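Local coordinates for protein ATP-dependent DNA helicase (Mycobacterium smegmatis, PDB 5V9X) that unwinds RNA:DNA hybrids, using ATP hydrolysis to move 3'-to-5' along a single-stranded DNA tracking strand, at residues D257-V262 with Q425-P430; Q399-P404 with F429-T434; P404-G409 with G449-L454; T442-Q447 with Q653-A658. One frame throughout, in Å; residues are numbered along the deposited sequence.

Contacts 1 and 2 are successive strand pairings in one parallel sheet: 256-262 lies beside 424-429, which lies beside 394-400. They share Phe429 and Pro430, and their centres are about 10 Å apart. Contact 4 is about 8 Å from contact 1, centre to centre, and joins helix 433-448, which packs on this sheet, to the turn leading into edge strand 657-659. Contact 3 continues from contact 2 through Pro404 and ties the start of helix 406-413 to the chain leaving helix 433-448. Contact 2 grips the DNA directly, whereas the nearest atoms of contact 4 are about 12 Å from it. In contact 3 the Ala407 side chain is about 12 Å from the bound AMP-PNP.

Contact 1: residues D257-V262 with Q425-P430; sequences DLSVQV and QGVLFP
Asp257-Val260 and Gln425-Leu428 run alongside each other as parallel neighbours, their short segment axes approaching to 4.6 Å, with Asp257 level with Gln425 and Val260 level with Leu428. Backbone hydrogen bonds join them. Gly426 N gives to Asp257 O (3.0 Å) from above the carbonyl plane, while Leu428 N meets Ser259 O at 2.7 Å and Gln261 N meets Leu428 O at 3.0 Å, both nearly end-on to the carbonyl. CA-H groups add weaker contacts to the same oxygens, as from Val260 CA to Leu428 O.

Apolar packing on the face of Leu258, Val260 and Leu428 is closed by Pro430. Its CG touches Val260 CG1 at 3.8 Å, and Val262, set at about a right angle to the proline, brings CG2 to the same atom. Leu436 and Val443 of helix 433-448 cover Val260.

The other face is more mixed. Gln261 has CG anti to its carbonyl carbon (chi1 -61°) and then runs extended, which lays its amide over Val427, with CD 3.5 Å from Val427 CG1. The amide oxygen OE1 comes to 3.6 Å from Phe429 CZ, with amide and ring planes 70° apart. Where the two segments begin, Asp257 and Gln425 run alongside each other, with OD2 by Gln425 CG. The hydroxyl of Ser259 bonds to Gly656 O, just ahead of neighbouring strand 657-659. This pairing of 256-262 with 424-429 lies within the seven-stranded parallel sheet of the second RecA-like domain of a helicase motor.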
loop_
_atom_site.group_PDB
_atom_site.type_symbol
_atom_site.label_atom_id
_atom_site.label_comp_id
_atom_site.label_asym_id
_atom_site.label_seq_id
_atom_site.Cartn_x
_atom_site.Cartn_y
_atom_site.Cartn_z
ATOM N N ASP A 257 12.826 -18.241 -6.747
ATOM C CA ASP A 257 14.138 -18.636 -6.241
ATOM C C ASP A 257 14.550 -17.586 -5.213
ATOM O O ASP A 257 15.323 -16.670 -5.501
ATOM C CB ASP A 257 15.156 -18.760 -7.377
ATOM C CG ASP A 257 16.509 -19.244 -6.896
ATOM O OD1 ASP A 257 16.588 -19.779 -5.770
ATOM O OD2 ASP A 257 17.495 -19.082 -7.645
ATOM N N LEU A 258 14.022 -17.727 -4.003
ATOM C CA LEU A 258 14.202 -16.736 -2.953
ATOM C C LEU A 258 15.435 -17.051 -2.109
ATOM O O LEU A 258 15.934 -18.178 -2.083
ATOM C CB LEU A 258 12.958 -16.664 -2.068
ATOM C CG LEU A 258 11.652 -16.367 -2.806
ATOM C CD1 LEU A 258 10.481 -16.345 -1.834
ATOM C CD2 LEU A 258 11.749 -15.051 -3.563
ATOM N N SER A 259 15.918 -16.028 -1.409
ATOM C CA SER A 259 17.163 -16.128 -0.666
ATOM C C SER A 259 17.249 -14.979 0.328
ATOM O O SER A 259 16.864 -13.850 0.013
ATOM C CB SER A 259 18.367 -16.105 -1.615
ATOM O OG SER A 259 19.577 -15.926 -0.904
ATOM N N VAL A 260 17.749 -15.277 1.526
ATOM C CA VAL A 260 17.963 -14.284 2.575
ATOM C C VAL A 260 19.451 -14.280 2.889
ATOM O O VAL A 260 19.963 -15.217 3.515
ATOM C CB VAL A 260 17.134 -14.577 3.833
ATOM C CG1 VAL A 260 17.458 -13.570 4.925
ATOM C CG2 VAL A 260 15.653 -14.549 3.512
ATOM N N GLN A 261 20.147 -13.231 2.461
ATOM C CA GLN A 261 21.596 -13.143 2.578
ATOM C C GLN A 261 21.975 -12.153 3.671
ATOM O O GLN A 261 21.466 -11.026 3.703
ATOM C CB GLN A 261 22.222 -12.737 1.240
ATOM C CG GLN A 261 21.939 -13.729 0.114
ATOM C CD GLN A 261 22.607 -13.355 -1.199
ATOM O OE1 GLN A 261 23.408 -12.421 -1.261
ATOM N NE2 GLN A 261 22.279 -14.089 -2.259
ATOM N N VAL A 262 22.863 -12.583 4.565
ATOM C CA VAL A 262 23.425 -11.736 5.614
ATOM C C VAL A 262 24.941 -11.726 5.452
ATOM O O VAL A 262 25.601 -12.740 5.721
ATOM C CB VAL A 262 23.013 -12.222 7.013
ATOM C CG1 VAL A 262 23.806 -11.487 8.082
ATOM C CG2 VAL A 262 21.523 -12.022 7.223
ATOM N N GLN A 425 13.963 -14.646 -9.559
ATOM C CA GLN A 425 15.075 -14.723 -8.620
ATOM C C GLN A 425 15.008 -13.535 -7.666
ATOM O O GLN A 425 15.000 -12.381 -8.107
ATOM C CB GLN A 425 16.399 -14.742 -9.381
ATOM C CG GLN A 425 17.571 -15.318 -8.612
ATOM C CD GLN A 425 18.787 -15.517 -9.493
ATOM O OE1 GLN A 425 18.670 -15.636 -10.716
ATOM N NE2 GLN A 425 19.963 -15.548 -8.878
ATOM N N GLY A 426 14.958 -13.814 -6.365
ATOM C CA GLY A 426 14.813 -12.755 -5.384
ATOM C C GLY A 426 15.674 -12.914 -4.148
ATOM O O GLY A 426 15.649 -13.962 -3.497
ATOM N N VAL A 427 16.431 -11.876 -3.806
ATOM C CA VAL A 427 17.305 -11.877 -2.638
ATOM C C VAL A 427 16.827 -10.796 -1.676
ATOM O O VAL A 427 16.549 -9.666 -2.093
ATOM C CB VAL A 427 18.777 -11.649 -3.030
ATOM C CG1 VAL A 427 19.653 -11.590 -1.790
ATOM C CG2 VAL A 427 19.252 -12.746 -3.969
ATOM N N LEU A 428 16.733 -11.146 -0.396
ATOM C CA LEU A 428 16.354 -10.215 0.659
ATOM C C LEU A 428 17.547 -9.976 1.575
ATOM O O LEU A 428 18.195 -10.930 2.018
ATOM C CB LEU A 428 15.168 -10.747 1.470
ATOM C CG LEU A 428 13.749 -10.377 1.025
ATOM C CD1 LEU A 428 13.364 -11.075 -0.272
ATOM C CD2 LEU A 428 12.750 -10.696 2.126
ATOM N N PHE A 429 17.833 -8.706 1.857
ATOM C CA PHE A 429 18.909 -8.331 2.768
ATOM C C PHE A 429 18.320 -7.753 4.045
ATOM O O PHE A 429 17.783 -6.635 4.020
ATOM C CB PHE A 429 19.847 -7.312 2.117
ATOM C CG PHE A 429 20.788 -7.901 1.106
ATOM C CD1 PHE A 429 20.413 -8.017 -0.221
ATOM C CD2 PHE A 429 22.054 -8.322 1.479
ATOM C CE1 PHE A 429 21.282 -8.550 -1.157
ATOM C CE2 PHE A 429 22.925 -8.857 0.547
ATOM C CZ PHE A 429 22.538 -8.971 -0.772
ATOM N N PRO A 430 18.379 -8.461 5.170
ATOM C CA PRO A 430 17.980 -7.850 6.441
ATOM C C PRO A 430 18.899 -6.694 6.808
ATOM O O PRO A 430 20.103 -6.720 6.540
ATOM C CB PRO A 430 18.106 -9.001 7.446
ATOM C CG PRO A 430 18.015 -10.239 6.620
ATOM C CD PRO A 430 18.660 -9.900 5.311
#

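Contact 2: residues Q399-P404 with F429-T434; sequences QVEAPP and FPKHRT. With nucleotides of chain B.
Val400 and Phe429 form a parallel beta bridge, with Phe429 N bonding to Gln399 O (2.9 Å) and Glu401 N to Phe429 O (2.8 Å), after which both chains leave the sheet. Glu401 takes a positive phi of 68° at this exit. Beyond the bridge, the side chains of Glu401 and Lys431 cross at a slant, and Lys431 CD rests 3.5 Å from Glu401 CB. Lys431 runs out extended until a bend at chi3 (63°) carries its amine to the DNA. There NZ bonds to OP1 of DC4 of chain B (3.1 Å) and weakly to O3' of DC3 of chain B. Its salt bridge to Glu401 OE2 is long (4.0 Å), and Glu401 OE1 is held by Asn298. One face of the His432 imidazole lies over the cytosine of DC3 of chain B, with N3 of that base 3.3 Å above the ring centre. Gln399 NE2 gives to Glu401 O (3.0 Å) and to Asn298, while its OE1 accepts from Arg412, steadying the turn out of the strand. The tracking strand is thus held by a lysine on the sugar-phosphate backbone and a histidine on a base; the phosphate and, more weakly, the distant carboxylate would probably favour a charged amine.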
loop_
_atom_site.group_PDB
_atom_site.type_symbol
_atom_site.label_atom_id
_atom_site.label_comp_id
_atom_site.label_asym_id
_atom_site.label_seq_id
_atom_site.Cartn_x
_atom_site.Cartn_y
_atom_site.Cartn_z
ATOM N N GLN A 399 15.622 -7.147 -2.486
ATOM C CA GLN A 399 14.772 -6.437 -1.539
ATOM C C GLN A 399 15.605 -6.106 -0.308
ATOM O O GLN A 399 16.033 -7.009 0.418
ATOM C CB GLN A 399 13.547 -7.269 -1.166
ATOM C CG GLN A 399 12.695 -6.659 -0.065
ATOM C CD GLN A 399 12.101 -5.324 -0.463
ATOM O OE1 GLN A 399 11.647 -5.150 -1.594
ATOM N NE2 GLN A 399 12.105 -4.370 0.464
ATOM N N VAL A 400 15.838 -4.818 -0.081
ATOM C CA VAL A 400 16.556 -4.350 1.100
ATOM C C VAL A 400 15.534 -4.119 2.205
ATOM O O VAL A 400 14.566 -3.375 2.013
ATOM C CB VAL A 400 17.354 -3.073 0.797
ATOM C CG1 VAL A 400 17.643 -2.300 2.075
ATOM C CG2 VAL A 400 18.655 -3.428 0.095
ATOM N N GLU A 401 15.751 -4.770 3.354
ATOM C CA GLU A 401 14.811 -4.823 4.473
ATOM C C GLU A 401 13.576 -5.634 4.091
ATOM O O GLU A 401 13.264 -5.775 2.904
ATOM C CB GLU A 401 14.415 -3.416 4.938
ATOM C CG GLU A 401 13.649 -3.366 6.256
ATOM C CD GLU A 401 13.391 -1.948 6.734
ATOM O OE1 GLU A 401 13.180 -1.057 5.883
ATOM O OE2 GLU A 401 13.410 -1.723 7.963
ATOM N N ALA A 402 12.883 -6.189 5.079
ATOM C CA ALA A 402 11.653 -6.911 4.796
ATOM C C ALA A 402 10.659 -5.985 4.099
ATOM O O ALA A 402 10.563 -4.803 4.447
ATOM C CB ALA A 402 11.044 -7.469 6.084
ATOM N N PRO A 403 9.923 -6.476 3.106
ATOM C CA PRO A 403 8.973 -5.621 2.384
ATOM C C PRO A 403 7.750 -5.328 3.236
ATOM O O PRO A 403 7.516 -6.005 4.249
ATOM C CB PRO A 403 8.617 -6.461 1.149
ATOM C CG PRO A 403 8.844 -7.863 1.574
ATOM C CD PRO A 403 9.991 -7.836 2.541
ATOM N N PRO A 404 6.948 -4.323 2.867
ATOM C CA PRO A 404 5.821 -3.929 3.733
ATOM C C PRO A 404 4.766 -5.007 3.922
ATOM O O PRO A 404 4.012 -4.942 4.900
ATOM C CB PRO A 404 5.241 -2.700 3.017
ATOM C CG PRO A 404 5.701 -2.825 1.604
ATOM C CD PRO A 404 7.061 -3.447 1.688
ATOM N N PHE A 429 17.833 -8.706 1.857
ATOM C CA PHE A 429 18.909 -8.331 2.768
ATOM C C PHE A 429 18.320 -7.753 4.045
ATOM O O PHE A 429 17.783 -6.635 4.020
ATOM C CB PHE A 429 19.847 -7.312 2.117
ATOM C CG PHE A 429 20.788 -7.901 1.106
ATOM C CD1 PHE A 429 20.413 -8.017 -0.221
ATOM C CD2 PHE A 429 22.054 -8.322 1.479
ATOM C CE1 PHE A 429 21.282 -8.550 -1.157
ATOM C CE2 PHE A 429 22.925 -8.857 0.547
ATOM C CZ PHE A 429 22.538 -8.971 -0.772
ATOM N N PRO A 430 18.379 -8.461 5.170
ATOM C CA PRO A 430 17.980 -7.850 6.441
ATOM C C PRO A 430 18.899 -6.694 6.808
ATOM O O PRO A 430 20.103 -6.720 6.540
ATOM C CB PRO A 430 18.106 -9.001 7.446
ATOM C CG PRO A 430 18.015 -10.239 6.620
ATOM C CD PRO A 430 18.660 -9.900 5.311
ATOM N N LYS A 431 18.312 -5.669 7.425
ATOM C CA LYS A 431 19.077 -4.523 7.900
ATOM C C LYS A 431 19.663 -4.742 9.287
ATOM O O LYS A 431 20.752 -4.231 9.579
ATOM C CB LYS A 431 18.198 -3.266 7.919
ATOM C CG LYS A 431 17.868 -2.714 6.541
ATOM C CD LYS A 431 16.860 -1.572 6.613
ATOM C CE LYS A 431 17.399 -0.378 7.379
ATOM N NZ LYS A 431 16.443 0.766 7.379
ATOM N N HIS A 432 18.973 -5.488 10.146
ATOM C CA HIS A 432 19.431 -5.725 11.510
ATOM C C HIS A 432 18.898 -7.075 11.978
ATOM O O HIS A 432 18.286 -7.822 11.209
ATOM C CB HIS A 432 19.004 -4.577 12.431
ATOM C CG HIS A 432 17.538 -4.284 12.390
ATOM N ND1 HIS A 432 16.954 -3.544 11.385
ATOM C CD2 HIS A 432 16.537 -4.629 13.234
ATOM C CE1 HIS A 432 15.656 -3.446 11.609
ATOM N NE2 HIS A 432 15.377 -4.095 12.726
ATOM N N ARG A 433 19.123 -7.376 13.259
ATOM C CA ARG A 433 18.874 -8.719 13.775
ATOM C C ARG A 433 17.403 -9.109 13.655
ATOM O O ARG A 433 17.068 -10.119 13.027
ATOM C CB ARG A 433 19.352 -8.813 15.225
ATOM C CG ARG A 433 20.859 -8.654 15.377
ATOM C CD ARG A 433 21.484 -9.878 16.025
ATOM N NE ARG A 433 21.626 -9.728 17.471
ATOM C CZ ARG A 433 22.006 -10.706 18.288
ATOM N NH1 ARG A 433 22.276 -11.911 17.803
ATOM N NH2 ARG A 433 22.115 -10.481 19.590
ATOM N N THR A 434 16.504 -8.325 14.257
ATOM C CA THR A 434 15.087 -8.682 14.201
ATOM C C THR A 434 14.501 -8.528 12.805
ATOM O O THR A 434 13.447 -9.107 12.524
ATOM C CB THR A 434 14.269 -7.845 15.186
ATOM O OG1 THR A 434 14.350 -6.457 14.830
ATOM C CG2 THR A 434 14.779 -8.049 16.604
ATOM P P DC B 3 23.550 0.176 11.369
ATOM O OP1 DC B 3 24.221 -0.749 10.430
ATOM O OP2 DC B 3 23.943 1.602 11.406
ATOM O "O5'" DC B 3 21.974 0.082 11.100
ATOM C "C5'" DC B 3 21.495 0.030 9.754
ATOM C "C4'" DC B 3 20.007 0.344 9.668
ATOM O "O4'" DC B 3 19.256 -0.564 10.517
ATOM C "C3'" DC B 3 19.601 1.760 10.089
ATOM O "O3'" DC B 3 18.619 2.269 9.187
ATOM C "C2'" DC B 3 19.010 1.541 11.481
ATOM C "C1'" DC B 3 18.360 0.179 11.311
ATOM N N1 DC B 3 18.146 -0.552 12.592
ATOM C C2 DC B 3 16.853 -0.671 13.116
ATOM O O2 DC B 3 15.904 -0.162 12.507
ATOM N N3 DC B 3 16.676 -1.344 14.281
ATOM C C4 DC B 3 17.724 -1.881 14.908
ATOM N N4 DC B 3 17.501 -2.533 16.053
ATOM C C5 DC B 3 19.048 -1.769 14.388
ATOM C C6 DC B 3 19.209 -1.106 13.240
ATOM P P DC B 4 19.005 3.398 8.109
ATOM O OP1 DC B 4 17.947 3.402 7.073
ATOM O OP2 DC B 4 20.414 3.181 7.717
ATOM O "O5'" DC B 4 18.905 4.772 8.930
ATOM C "C5'" DC B 4 17.637 5.255 9.372
ATOM C "C4'" DC B 4 17.772 6.009 10.687
ATOM O "O4'" DC B 4 18.598 5.246 11.582
ATOM C "C3'" DC B 4 18.443 7.377 10.582
ATOM O "O3'" DC B 4 17.457 8.407 10.576
ATOM C "C2'" DC B 4 19.342 7.469 11.832
ATOM C "C1'" DC B 4 19.161 6.116 12.527
ATOM N N1 DC B 4 20.443 5.518 13.010
ATOM C C2 DC B 4 20.879 5.765 14.318
ATOM O O2 DC B 4 20.192 6.481 15.058
ATOM N N3 DC B 4 22.045 5.212 14.736
ATOM C C4 DC B 4 22.757 4.445 13.908
ATOM N N4 DC B 4 23.899 3.923 14.364
ATOM C C5 DC B 4 22.327 4.181 12.573
ATOM C C6 DC B 4 21.177 4.731 12.171
#

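Contact 3: residues P404-G409 with G449-L454; sequences PSVASG and GDIETL
Glu452 reaches back to the start of helix 406-413 and offers one carboxylate oxygen to two backbone amides. OE2 takes Ala407 N through its syn lone pair (3.1 Å, 163° at the hydrogen) and receives a second, weak and strongly bent bond from Val406 N (2.9 Å). The bend that brings the carboxylate over the helix end is at chi2 (83°), where the chain folds instead of running straight. Its CD thereby lies 3.5 Å from Ser405 CB, and OE1 comes alongside Ala407 CB. Ser405 is the N-cap: a chi1 of 60° sets OG between the backbone N and the carbonyl carbon, where it accepts weakly from Ser408 N. Ser408 OG in turn gives to Ser405 O, a carbonyl that also receives Gly409 N. A negative group at the amino end of a helix probably gains from the helix dipole. Next to this cap, Ile451 directs CG2 at the helix, 3.8 Å from Ala407 CA, and Val406 CG1 meets both Ile451 CG2 and Asp450 O. Val406 also packs on Arg445 and Met446 of helix 433-448, which ends at Gly449 in a Schellman motif; beyond it Ile451 packs against Leu410 of helix 406-413 and, like Ala407, against Thr228, before the chain goes on to helix 461-471.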
loop_
_atom_site.group_PDB
_atom_site.type_symbol
_atom_site.label_atom_id
_atom_site.label_comp_id
_atom_site.label_asym_id
_atom_site.label_seq_id
_atom_site.Cartn_x
_atom_site.Cartn_y
_atom_site.Cartn_z
ATOM N N PRO A 404 6.948 -4.323 2.867
ATOM C CA PRO A 404 5.821 -3.929 3.733
ATOM C C PRO A 404 4.766 -5.007 3.922
ATOM O O PRO A 404 4.012 -4.942 4.900
ATOM C CB PRO A 404 5.241 -2.700 3.017
ATOM C CG PRO A 404 5.701 -2.825 1.604
ATOM C CD PRO A 404 7.061 -3.447 1.688
ATOM N N SER A 405 4.679 -5.987 3.027
ATOM C CA SER A 405 3.747 -7.094 3.195
ATOM C C SER A 405 4.222 -8.260 2.341
ATOM O O SER A 405 5.148 -8.132 1.536
ATOM C CB SER A 405 2.318 -6.688 2.825
ATOM O OG SER A 405 2.237 -6.268 1.476
ATOM N N VAL A 406 3.574 -9.411 2.536
ATOM C CA VAL A 406 3.907 -10.590 1.744
ATOM C C VAL A 406 3.478 -10.396 0.296
ATOM O O VAL A 406 4.198 -10.776 -0.636
ATOM C CB VAL A 406 3.268 -11.845 2.364
ATOM C CG1 VAL A 406 3.467 -13.055 1.463
ATOM C CG2 VAL A 406 3.850 -12.102 3.744
ATOM N N ALA A 407 2.305 -9.791 0.086
ATOM C CA ALA A 407 1.822 -9.562 -1.271
ATOM C C ALA A 407 2.790 -8.694 -2.064
ATOM O O ALA A 407 3.083 -8.986 -3.231
ATOM C CB ALA A 407 0.433 -8.925 -1.233
ATOM N N SER A 408 3.308 -7.629 -1.447
ATOM C CA SER A 408 4.238 -6.759 -2.159
ATOM C C SER A 408 5.528 -7.496 -2.497
ATOM O O SER A 408 6.065 -7.343 -3.601
ATOM C CB SER A 408 4.529 -5.503 -1.336
ATOM O OG SER A 408 5.376 -5.790 -0.239
ATOM N N GLY A 409 6.036 -8.307 -1.565
ATOM C CA GLY A 409 7.212 -9.111 -1.861
ATOM C C GLY A 409 7.009 -10.024 -3.055
ATOM O O GLY A 409 7.929 -10.240 -3.847
ATOM N N GLY A 449 2.393 -18.638 -0.503
ATOM C CA GLY A 449 1.343 -17.753 -0.973
ATOM C C GLY A 449 0.394 -17.264 0.097
ATOM O O GLY A 449 -0.769 -16.980 -0.200
ATOM N N ASP A 450 0.861 -17.156 1.342
ATOM C CA ASP A 450 0.021 -16.721 2.458
ATOM C C ASP A 450 0.061 -15.199 2.538
ATOM O O ASP A 450 0.836 -14.601 3.288
ATOM C CB ASP A 450 0.487 -17.363 3.760
ATOM C CG ASP A 450 0.035 -18.804 3.897
ATOM O OD1 ASP A 450 -1.181 -19.062 3.780
ATOM O OD2 ASP A 450 0.898 -19.683 4.106
ATOM N N ILE A 451 -0.805 -14.563 1.748
ATOM C CA ILE A 451 -0.894 -13.106 1.732
ATOM C C ILE A 451 -1.985 -12.645 2.689
ATOM O O ILE A 451 -2.690 -13.461 3.293
ATOM C CB ILE A 451 -1.144 -12.574 0.309
ATOM C CG1 ILE A 451 -2.443 -13.142 -0.262
ATOM C CG2 ILE A 451 0.036 -12.900 -0.598
ATOM C CD1 ILE A 451 -2.784 -12.599 -1.632
ATOM N N GLU A 452 -2.132 -11.332 2.825
ATOM C CA GLU A 452 -3.055 -10.756 3.788
ATOM C C GLU A 452 -4.475 -10.742 3.239
ATOM O O GLU A 452 -4.696 -10.652 2.027
ATOM C CB GLU A 452 -2.629 -9.331 4.148
ATOM C CG GLU A 452 -1.121 -9.131 4.259
ATOM C CD GLU A 452 -0.452 -8.898 2.911
ATOM O OE1 GLU A 452 -1.018 -8.154 2.082
ATOM O OE2 GLU A 452 0.636 -9.467 2.680
ATOM N N THR A 453 -5.443 -10.839 4.148
ATOM C CA THR A 453 -6.845 -10.704 3.781
ATOM C C THR A 453 -7.216 -9.228 3.714
ATOM O O THR A 453 -7.004 -8.480 4.672
ATOM C CB THR A 453 -7.741 -11.435 4.783
ATOM O OG1 THR A 453 -7.689 -12.846 4.535
ATOM C CG2 THR A 453 -9.183 -10.962 4.664
ATOM N N LEU A 454 -7.761 -8.811 2.578
ATOM C CA LEU A 454 -8.126 -7.420 2.363
ATOM C C LEU A 454 -9.597 -7.204 2.691
ATOM O O LEU A 454 -10.430 -8.100 2.528
ATOM C CB LEU A 454 -7.837 -6.999 0.921
ATOM C CG LEU A 454 -6.392 -7.203 0.451
ATOM C CD1 LEU A 454 -6.230 -6.790 -1.005
ATOM C CD2 LEU A 454 -5.412 -6.446 1.341
#

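Contact 4: residues T442-Q447 with Q653-A658; sequences TVQRMQ and QKMGFA
Met655 and Val443 make the close-packed part of this contact, where helix 433-448 meets the turn before strand 657-659. With chi1 at 167°, Val443 CG1 lies across the CA-CB bond from the backbone N, by Met655 O (3.3 Å) and Met655 CB (4.1 Å). From there the methionine chain extends fully and slants across Gln444, bringing its terminal methyl CE to 3.4 Å from Gln444 OE1 and 3.8 Å from Gln444 CB. Phe636 of helix 627-640 packs on both of these side chains, and Gln444 OE1 takes its hydrogen bond from Arg651, so the methyl is a neighbour of that oxygen and not its polar partner.

One helical turn further on, the contact is looser and lies at the surface. Gln447, extended beyond CG, reaches over with its amide, and NE2 gives a hydrogen bond to Lys654 O (3.1 Å, 143° at the hydrogen), the acceptor lying close to the amide plane. OE1 of the same amide is as near to Lys654 O without bonding to it, so the exact turn of the amide should not be pressed. Gly656, with positive phi, closes a Schellman motif and turns the chain into the strand. The chemistry thus implies a join that rests mainly on buried apolar contact at Val443 and Met655, with a single hydrogen bond from the exposed amide of Gln447 across its outer margin.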
loop_
_atom_site.group_PDB
_atom_site.type_symbol
_atom_site.label_atom_id
_atom_site.label_comp_id
_atom_site.label_asym_id
_atom_site.label_seq_id
_atom_site.Cartn_x
_atom_site.Cartn_y
_atom_site.Cartn_z
ATOM N N THR A 442 8.737 -13.546 5.754
ATOM C CA THR A 442 8.245 -13.065 4.467
ATOM C C THR A 442 8.545 -14.066 3.358
ATOM O O THR A 442 7.661 -14.413 2.566
ATOM C CB THR A 442 8.857 -11.702 4.149
ATOM O OG1 THR A 442 8.479 -10.763 5.162
ATOM C CG2 THR A 442 8.366 -11.206 2.800
ATOM N N VAL A 443 9.791 -14.545 3.287
ATOM C CA VAL A 443 10.141 -15.578 2.315
ATOM C C VAL A 443 9.285 -16.819 2.527
ATOM O O VAL A 443 8.819 -17.445 1.567
ATOM C CB VAL A 443 11.644 -15.905 2.403
ATOM C CG1 VAL A 443 11.965 -17.188 1.645
ATOM C CG2 VAL A 443 12.469 -14.750 1.864
ATOM N N GLN A 444 9.054 -17.183 3.790
ATOM C CA GLN A 444 8.239 -18.352 4.099
ATOM C C GLN A 444 6.825 -18.199 3.549
ATOM O O GLN A 444 6.312 -19.093 2.865
ATOM C CB GLN A 444 8.216 -18.571 5.611
ATOM C CG GLN A 444 7.321 -19.699 6.075
ATOM C CD GLN A 444 7.266 -19.797 7.584
ATOM O OE1 GLN A 444 8.127 -20.416 8.211
ATOM N NE2 GLN A 444 6.255 -19.174 8.182
ATOM N N ARG A 445 6.180 -17.065 3.834
ATOM C CA ARG A 445 4.812 -16.851 3.370
ATOM C C ARG A 445 4.744 -16.715 1.853
ATOM O O ARG A 445 3.747 -17.117 1.244
ATOM C CB ARG A 445 4.217 -15.613 4.042
ATOM C CG ARG A 445 4.291 -15.620 5.568
ATOM C CD ARG A 445 3.061 -16.247 6.202
ATOM N NE ARG A 445 1.939 -15.312 6.264
ATOM C CZ ARG A 445 0.738 -15.619 6.743
ATOM N NH1 ARG A 445 0.496 -16.840 7.199
ATOM N NH2 ARG A 445 -0.224 -14.706 6.762
ATOM N N MET A 446 5.784 -16.150 1.230
ATOM C CA MET A 446 5.792 -16.005 -0.225
ATOM C C MET A 446 5.809 -17.362 -0.917
ATOM O O MET A 446 5.139 -17.553 -1.940
ATOM C CB MET A 446 6.998 -15.180 -0.671
ATOM C CG MET A 446 6.938 -13.710 -0.324
ATOM S SD MET A 446 8.554 -12.929 -0.526
ATOM C CE MET A 446 8.764 -13.043 -2.300
ATOM N N GLN A 447 6.582 -18.309 -0.384
ATOM C CA GLN A 447 6.665 -19.629 -0.998
ATOM C C GLN A 447 5.345 -20.384 -0.893
ATOM O O GLN A 447 5.020 -21.181 -1.781
ATOM C CB GLN A 447 7.798 -20.430 -0.356
ATOM C CG GLN A 447 9.180 -19.828 -0.582
ATOM C CD GLN A 447 10.270 -20.537 0.200
ATOM O OE1 GLN A 447 9.993 -21.292 1.132
ATOM N NE2 GLN A 447 11.521 -20.297 -0.181
ATOM N N GLN A 653 17.465 -23.602 5.067
ATOM C CA GLN A 653 17.919 -23.759 3.689
ATOM C C GLN A 653 16.768 -23.791 2.691
ATOM O O GLN A 653 16.946 -23.371 1.542
ATOM C CB GLN A 653 18.775 -25.019 3.554
ATOM C CG GLN A 653 20.161 -24.874 4.161
ATOM C CD GLN A 653 20.895 -23.637 3.665
ATOM O OE1 GLN A 653 20.806 -23.273 2.489
ATOM N NE2 GLN A 653 21.624 -22.982 4.562
ATOM N N LYS A 654 15.593 -24.275 3.091
ATOM C CA LYS A 654 14.434 -24.186 2.211
ATOM C C LYS A 654 13.846 -22.781 2.163
ATOM O O LYS A 654 12.837 -22.568 1.480
ATOM C CB LYS A 654 13.365 -25.201 2.628
ATOM C CG LYS A 654 13.085 -25.259 4.116
ATOM C CD LYS A 654 12.209 -26.455 4.455
ATOM C CE LYS A 654 12.875 -27.760 4.043
ATOM N NZ LYS A 654 12.069 -28.945 4.448
ATOM N N MET A 655 14.449 -21.827 2.871
ATOM C CA MET A 655 14.160 -20.411 2.701
ATOM C C MET A 655 15.208 -19.693 1.868
ATOM O O MET A 655 15.015 -18.517 1.539
ATOM C CB MET A 655 14.048 -19.721 4.063
ATOM C CG MET A 655 12.825 -20.118 4.847
ATOM S SD MET A 655 12.821 -19.437 6.509
ATOM C CE MET A 655 11.317 -20.177 7.129
ATOM N N GLY A 656 16.305 -20.363 1.525
ATOM C CA GLY A 656 17.364 -19.728 0.770
ATOM C C GLY A 656 18.356 -18.950 1.598
ATOM O O GLY A 656 19.039 -18.074 1.057
ATOM N N PHE A 657 18.449 -19.231 2.898
ATOM C CA PHE A 657 19.433 -18.575 3.754
ATOM C C PHE A 657 20.832 -18.732 3.176
ATOM O O PHE A 657 21.231 -19.827 2.771
ATOM C CB PHE A 657 19.379 -19.167 5.166
ATOM C CG PHE A 657 18.309 -18.570 6.044
ATOM C CD1 PHE A 657 17.057 -18.265 5.535
ATOM C CD2 PHE A 657 18.555 -18.335 7.388
ATOM C CE1 PHE A 657 16.079 -17.721 6.346
ATOM C CE2 PHE A 657 17.581 -17.795 8.203
ATOM C CZ PHE A 657 16.341 -17.487 7.681
ATOM N N ALA A 658 21.576 -17.628 3.133
ATOM C CA ALA A 658 22.907 -17.638 2.544
ATOM C C ALA A 658 23.802 -16.656 3.285
ATOM O O ALA A 658 23.330 -15.743 3.967
ATOM C CB ALA A 658 22.863 -17.299 1.048
#